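Local coordinates for pectate lyase II (Xanthomonas campestris pv. campestris, PDB 2QXZ), which probably cleaves pectate, the polygalacturonate of plant cell walls, by lyase action, at residues K176-G181 against T194-N199. The protein carries 1 engineered substitution. Sequence-based numbering, arbitrary orientation.
Sequences KVALNG and TTYHHN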
loop_
_atom_site.group_PDB
_atom_site.type_symbol
_atom_site.label_atom_id
_atom_site.label_comp_id
_atom_site.label_asym_id
_atom_site.label_seq_id
_atom_site.Cartn_x
_atom_site.Cartn_y
_atom_site.Cartn_z
ATOM N N LYS A 176 6.613 7.710 -3.461
ATOM C CA LYS A 176 5.233 7.424 -3.862
ATOM C C LYS A 176 4.677 6.168 -3.184
ATOM O O LYS A 176 4.923 5.044 -3.624
ATOM C CB LYS A 176 5.151 7.354 -5.389
ATOM C CG LYS A 176 5.045 8.753 -6.001
ATOM C CD LYS A 176 5.404 8.808 -7.469
ATOM C CE LYS A 176 4.884 10.122 -8.114
ATOM N NZ LYS A 176 5.328 11.393 -7.433
ATOM N N VAL A 177 3.905 6.382 -2.119
ATOM C CA VAL A 177 3.574 5.320 -1.160
ATOM C C VAL A 177 2.575 4.274 -1.682
ATOM O O VAL A 177 2.872 3.071 -1.697
ATOM C CB VAL A 177 3.081 5.913 0.195
ATOM C CG1 VAL A 177 2.733 4.811 1.189
ATOM C CG2 VAL A 177 4.131 6.836 0.783
ATOM N N ALA A 178 1.403 4.736 -2.106
ATOM C CA ALA A 178 0.299 3.835 -2.406
ATOM C C ALA A 178 -0.609 4.394 -3.491
ATOM O O ALA A 178 -1.270 5.415 -3.297
ATOM C CB ALA A 178 -0.504 3.533 -1.135
ATOM N N LEU A 179 -0.631 3.711 -4.628
ATOM C CA LEU A 179 -1.517 4.051 -5.725
ATOM C C LEU A 179 -2.770 3.184 -5.668
ATOM O O LEU A 179 -2.715 2.010 -5.300
ATOM C CB LEU A 179 -0.798 3.859 -7.058
ATOM C CG LEU A 179 -1.488 4.250 -8.368
ATOM C CD1 LEU A 179 -1.726 5.748 -8.436
ATOM C CD2 LEU A 179 -0.610 3.810 -9.518
ATOM N N ASN A 180 -3.904 3.775 -6.030
ATOM C CA ASN A 180 -5.169 3.044 -6.098
ATOM C C ASN A 180 -6.010 3.575 -7.263
ATOM O O ASN A 180 -6.827 4.475 -7.079
ATOM C CB ASN A 180 -5.921 3.134 -4.764
ATOM C CG ASN A 180 -6.950 2.029 -4.601
ATOM O OD1 ASN A 180 -7.695 1.710 -5.534
ATOM N ND2 ASN A 180 -6.984 1.424 -3.418
ATOM N N GLY A 181 -5.779 3.019 -8.457
ATOM C CA GLY A 181 -6.291 3.572 -9.711
ATOM C C GLY A 181 -5.166 4.319 -10.408
ATOM O O GLY A 181 -4.632 5.289 -9.860
ATOM N N THR A 194 -11.200 -0.877 -0.469
ATOM C CA THR A 194 -9.915 -1.007 0.216
ATOM C C THR A 194 -9.991 -0.484 1.647
ATOM O O THR A 194 -10.494 0.612 1.896
ATOM C CB THR A 194 -8.781 -0.279 -0.567
ATOM O OG1 THR A 194 -8.918 -0.538 -1.974
ATOM C CG2 THR A 194 -7.408 -0.746 -0.118
ATOM N N THR A 195 -9.489 -1.277 2.585
ATOM C CA THR A 195 -9.310 -0.803 3.948
ATOM C C THR A 195 -7.817 -0.601 4.207
ATOM O O THR A 195 -7.037 -1.549 4.112
ATOM C CB THR A 195 -9.895 -1.789 4.958
ATOM O OG1 THR A 195 -11.286 -1.994 4.677
ATOM C CG2 THR A 195 -9.739 -1.268 6.370
ATOM N N TYR A 196 -7.429 0.644 4.493
ATOM C CA TYR A 196 -6.079 0.963 4.948
ATOM C C TYR A 196 -6.140 1.265 6.438
ATOM O O TYR A 196 -6.763 2.256 6.832
ATOM C CB TYR A 196 -5.528 2.203 4.238
ATOM C CG TYR A 196 -5.389 2.132 2.728
ATOM C CD1 TYR A 196 -6.448 2.481 1.897
ATOM C CD2 TYR A 196 -4.178 1.770 2.132
ATOM C CE1 TYR A 196 -6.321 2.441 0.511
ATOM C CE2 TYR A 196 -4.035 1.726 0.746
ATOM C CZ TYR A 196 -5.115 2.062 -0.058
ATOM O OH TYR A 196 -5.001 2.035 -1.426
ATOM N N HIS A 197 -5.515 0.431 7.274
ATOM C CA HIS A 197 -5.524 0.710 8.713
ATOM C C HIS A 197 -4.254 0.333 9.475
ATOM O O HIS A 197 -3.533 -0.585 9.091
ATOM C CB HIS A 197 -6.787 0.145 9.388
ATOM C CG HIS A 197 -6.784 -1.341 9.574
ATOM N ND1 HIS A 197 -6.421 -1.940 10.762
ATOM C CD2 HIS A 197 -7.121 -2.347 8.734
ATOM C CE1 HIS A 197 -6.520 -3.251 10.641
ATOM N NE2 HIS A 197 -6.938 -3.526 9.419
ATOM N N HIS A 198 -3.989 1.075 10.550
ATOM C CA HIS A 198 -2.817 0.853 11.416
ATOM C C HIS A 198 -1.472 0.833 10.672
ATOM O O HIS A 198 -0.500 0.227 11.134
ATOM C CB HIS A 198 -3.008 -0.398 12.281
ATOM C CG HIS A 198 -4.046 -0.238 13.348
ATOM N ND1 HIS A 198 -5.346 -0.671 13.196
ATOM C CD2 HIS A 198 -3.974 0.304 14.587
ATOM C CE1 HIS A 198 -6.030 -0.406 14.294
ATOM N NE2 HIS A 198 -5.223 0.189 15.153
ATOM N N ASN A 199 -1.421 1.513 9.527
ATOM C CA ASN A 199 -0.166 1.705 8.808
ATOM C C ASN A 199 0.636 2.885 9.354
ATOM O O ASN A 199 0.066 3.834 9.907
ATOM C CB ASN A 199 -0.421 1.895 7.309
ATOM C CG ASN A 199 -1.188 0.738 6.696
ATOM O OD1 ASN A 199 -2.345 0.877 6.288
ATOM N ND2 ASN A 199 -0.556 -0.409 6.650
HETATM O O HOH W 1 -2.747 1.210 -2.759
#
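Asn-180 reaches from strand 176-180 to both Thr-194 and Tyr-196 of strand 193-202. CB of Asn-180 passes 3.6 Å from OH of Tyr-196. CG of Asn-180, anti to the backbone N (chi1 -159°), lies 3.7 Å from Tyr-196 OH and carries the amide on toward the other strand, and at the tip ND2 spends two N-H bonds. From Asn-180 ND2 one bond runs nearly straight (170°) to Tyr-196 OH at 2.9 Å; the other, more bent, reaches Thr-194 OG1 at 3.1 Å. Both oxygens lie close to the amide plane, which should help hold the amide in this rotation, while the phenol ring is turned 64° from that plane. The strands belong to different faces of the right-handed parallel beta-helix of pectate lyases, so these side chains meet across its interior instead of along a sheet. Ile-218 and Val-166, on the strands flanking 193-202, pack beside Tyr-196. A water in the plane of the phenol ring accepts a hydrogen bond from Tyr-196 OH at 2.7 Å and donates one to Leu-179 O, also at 2.7 Å; the hydroxyl thus accepts a hydrogen bond from Asn-180 and donates one to the water. Farther along the ring, CE2 of Tyr-196 has an apolar contact with CB of Ala-178 at 4.4 Å.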